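Local coordinates for protein enoyl-CoA hydratase/isomerase (Mycobacterium avium, PDB 3P5M) that is a crotonase-superfamily enzyme that probably catalyses the hydration or isomerisation of enoyl-CoA thioesters, at residues H41-E46 against V85-S90. Sequence-based numbering, arbitrary orientation.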
ATOM      1  N   HIS B  41     -17.787  31.375  18.993  1.00 35.58           N
ATOM      2  CA  HIS B  41     -16.382  31.269  19.323  1.00 34.88           C
ATOM      3  C   HIS B  41     -15.522  31.083  18.090  1.00 32.77           C
ATOM      4  O   HIS B  41     -14.397  31.552  18.063  1.00 31.85           O
ATOM      5  CB  HIS B  41     -16.138  30.166  20.342  1.00 35.08           C
ATOM      6  CG  HIS B  41     -16.567  30.539  21.724  1.00 37.87           C
ATOM      7  ND1 HIS B  41     -16.048  31.628  22.388  1.00 39.84           N
ATOM      8  CD2 HIS B  41     -17.468  29.976  22.562  1.00 40.44           C
ATOM      9  CE1 HIS B  41     -16.614  31.725  23.577  1.00 42.73           C
ATOM     10  NE2 HIS B  41     -17.476  30.732  23.710  1.00 44.06           N
ATOM     11  N   ILE B  42     -16.059  30.440  17.057  1.00 32.10           N
ATOM     12  CA  ILE B  42     -15.319  30.315  15.795  1.00 31.52           C
ATOM     13  C   ILE B  42     -15.239  31.640  15.027  1.00 32.61           C
ATOM     14  O   ILE B  42     -14.163  32.049  14.578  1.00 32.62           O
ATOM     15  CB  ILE B  42     -15.912  29.264  14.853  1.00 31.15           C
ATOM     16  CG1 ILE B  42     -16.093  27.915  15.558  1.00 30.32           C
ATOM     17  CG2 ILE B  42     -15.055  29.147  13.564  1.00 29.64           C
ATOM     18  CD1 ILE B  42     -14.885  27.100  15.636  1.00 30.66           C
ATOM     19  N   ARG B  43     -16.369  32.308  14.858  1.00 33.62           N
ATOM     20  CA  ARG B  43     -16.362  33.525  14.053  1.00 34.45           C
ATOM     21  C   ARG B  43     -15.662  34.664  14.790  1.00 35.02           C
ATOM     22  O   ARG B  43     -14.961  35.456  14.155  1.00 35.59           O
ATOM     23  CB  ARG B  43     -17.762  33.901  13.584  1.00 36.22           C
ATOM     24  CG  ARG B  43     -18.296  32.962  12.519  1.00 36.16           C
ATOM     25  CD  ARG B  43     -19.655  33.407  12.033  1.00 40.56           C
ATOM     26  NE  ARG B  43     -20.725  32.971  12.926  1.00 43.89           N
ATOM     27  CZ  ARG B  43     -21.816  33.688  13.189  1.00 46.71           C
ATOM     28  NH1 ARG B  43     -21.973  34.883  12.635  1.00 49.20           N
ATOM     29  NH2 ARG B  43     -22.741  33.221  14.018  1.00 47.43           N
ATOM     30  N   ASP B  44     -15.840  34.717  16.116  1.00 34.52           N
ATOM     31  CA  ASP B  44     -15.077  35.590  17.012  1.00 34.54           C
ATOM     32  C   ASP B  44     -13.529  35.438  17.000  1.00 32.76           C
ATOM     33  O   ASP B  44     -12.813  36.234  17.639  1.00 33.25           O
ATOM     34  CB  ASP B  44     -15.575  35.383  18.448  1.00 36.24           C
ATOM     35  CG  ASP B  44     -16.843  36.194  18.769  1.00 39.34           C
ATOM     36  OD1 ASP B  44     -17.500  36.736  17.849  1.00 40.14           O
ATOM     37  OD2 ASP B  44     -17.182  36.274  19.964  1.00 42.09           O
ATOM     38  N   ALA B  45     -13.011  34.411  16.327  1.00 29.71           N
ATOM     39  CA  ALA B  45     -11.567  34.270  16.178  1.00 28.34           C
ATOM     40  C   ALA B  45     -11.099  35.152  15.025  1.00 28.46           C
ATOM     41  O   ALA B  45      -9.932  35.554  14.974  1.00 27.18           O
ATOM     42  CB  ALA B  45     -11.166  32.778  15.965  1.00 26.42           C
ATOM     43  N   GLU B  46     -12.026  35.479  14.110  1.00 29.33           N
ATOM     44  CA  GLU B  46     -11.725  36.371  12.976  1.00 30.20           C
ATOM     45  C   GLU B  46     -11.319  37.722  13.524  1.00 31.85           C
ATOM     46  O   GLU B  46     -10.277  38.265  13.135  1.00 32.99           O
ATOM     47  CB  GLU B  46     -12.915  36.519  12.014  1.00 30.59           C
ATOM     48  N   VAL B  85     -20.250  24.358  10.510  1.00 13.44           N
ATOM     49  CA  VAL B  85     -19.407  23.927   9.394  1.00 13.48           C
ATOM     50  C   VAL B  85     -19.069  25.110   8.468  1.00 13.46           C
ATOM     51  O   VAL B  85     -17.929  25.274   8.054  1.00 14.83           O
ATOM     52  CB  VAL B  85     -20.058  22.757   8.613  1.00 12.57           C
ATOM     53  CG1 VAL B  85     -19.307  22.527   7.274  1.00 13.62           C
ATOM     54  CG2 VAL B  85     -20.121  21.494   9.506  1.00 11.38           C
ATOM     55  N   ARG B  86     -20.063  25.920   8.151  1.00 13.70           N
ATOM     56  CA  ARG B  86     -19.828  27.089   7.323  1.00 14.64           C
ATOM     57  C   ARG B  86     -18.856  28.077   7.969  1.00 13.50           C
ATOM     58  O   ARG B  86     -17.958  28.543   7.297  1.00 14.57           O
ATOM     59  CB  ARG B  86     -21.124  27.773   6.883  1.00 14.52           C
ATOM     60  CG  ARG B  86     -20.874  29.075   6.059  1.00 18.41           C
ATOM     61  CD  ARG B  86     -20.057  28.892   4.726  1.00 21.74           C
ATOM     62  NE  ARG B  86     -20.864  28.323   3.640  1.00 22.97           N
ATOM     63  CZ  ARG B  86     -20.462  28.188   2.369  1.00 24.40           C
ATOM     64  NH1 ARG B  86     -19.258  28.611   1.972  1.00 23.35           N
ATOM     65  NH2 ARG B  86     -21.283  27.627   1.475  1.00 23.58           N
ATOM     66  N   ALA B  87     -19.027  28.359   9.255  1.00 12.95           N
ATOM     67  CA  ALA B  87     -18.102  29.227  10.008  1.00 12.39           C
ATOM     68  C   ALA B  87     -16.636  28.759  10.017  1.00 12.34           C
ATOM     69  O   ALA B  87     -15.697  29.574   9.880  1.00 13.16           O
ATOM     70  CB  ALA B  87     -18.616  29.407  11.437  1.00 12.80           C
ATOM     71  N   ILE B  88     -16.414  27.460  10.197  1.00 11.36           N
ATOM     72  CA  ILE B  88     -15.049  26.935  10.120  1.00 11.94           C
ATOM     73  C   ILE B  88     -14.475  27.103   8.696  1.00 11.21           C
ATOM     74  O   ILE B  88     -13.364  27.574   8.530  1.00 10.42           O
ATOM     75  CB  ILE B  88     -14.980  25.430  10.545  1.00 11.70           C
ATOM     76  CG1 ILE B  88     -15.281  25.250  12.037  1.00 12.68           C
ATOM     77  CG2 ILE B  88     -13.635  24.876  10.246  1.00 12.71           C
ATOM     78  CD1 ILE B  88     -15.866  23.821  12.402  1.00 12.72           C
ATOM     79  N   THR B  89     -15.221  26.717   7.673  1.00 10.92           N
ATOM     80  CA  THR B  89     -14.680  26.813   6.301  1.00 12.77           C
ATOM     81  C   THR B  89     -14.472  28.280   5.859  1.00 12.94           C
ATOM     82  O   THR B  89     -13.635  28.573   4.984  1.00 13.42           O
ATOM     83  CB  THR B  89     -15.565  26.102   5.245  1.00 12.45           C
ATOM     84  OG1 THR B  89     -16.887  26.667   5.251  1.00 16.65           O
ATOM     85  CG2 THR B  89     -15.686  24.606   5.530  1.00 11.74           C
ATOM     86  N   SER B  90     -15.211  29.191   6.494  1.00 12.94           N
ATOM     87  CA  SER B  90     -15.225  30.579   6.097  1.00 13.33           C
ATOM     88  C   SER B  90     -14.294  31.457   6.941  1.00 13.64           C
ATOM     89  O   SER B  90     -13.887  32.516   6.469  1.00 13.88           O
ATOM     90  CB  SER B  90     -16.670  31.128   6.113  1.00 13.48           C
ATOM     91  OG  SER B  90     -16.654  32.524   5.842  1.00 17.54           O
TER
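I42 and A87 meet where two neighbouring helices of the crotonase fold, 32-47 and 74-90, lie side by side. Each of these helices leads towards a parallel strand of the main sheet, 53-58 and 95-99, and the segments run nearly in the same direction, 22° apart with their axes 9.2 Å apart at closest approach. I42 and A87 bury the most surface here, and both direct their CB atoms at the opposing helix. The small methyl of A87 suits this place because it lets the backbones come close: CA of A87 lies 6.2 Å from CA of R43.

I42 divides its work between its two branches. CG2, anti to the backbone N, reaches over the backbone of the facing helix and settles 3.8 Å from O of A87, with CB of A87 slightly farther off. The longer branch, CG1 to CD1, stands beside the backbone N (chi1 -52°) and ends in a methyl 4.1 Å from CG1 of I88. A beta-branched residue can thus cover the alanine and still touch the next residue along. I42 also packs on I19 of strand 16-21, while I88 touches L110 of helix 106-113, so the apolar layer continues into the body of the subunit.

On the outer side the contact is closed by R43. Its aliphatic stem suits a boundary, since the methylenes pack against the alanine while the chain, bent at chi3 (-82°), runs on past the methyl at this exposed residue. The contact across the segments is thus made by van der Waals packing, and its shortest approach joins CG of R43 to CB of A87 at 3.7 Å.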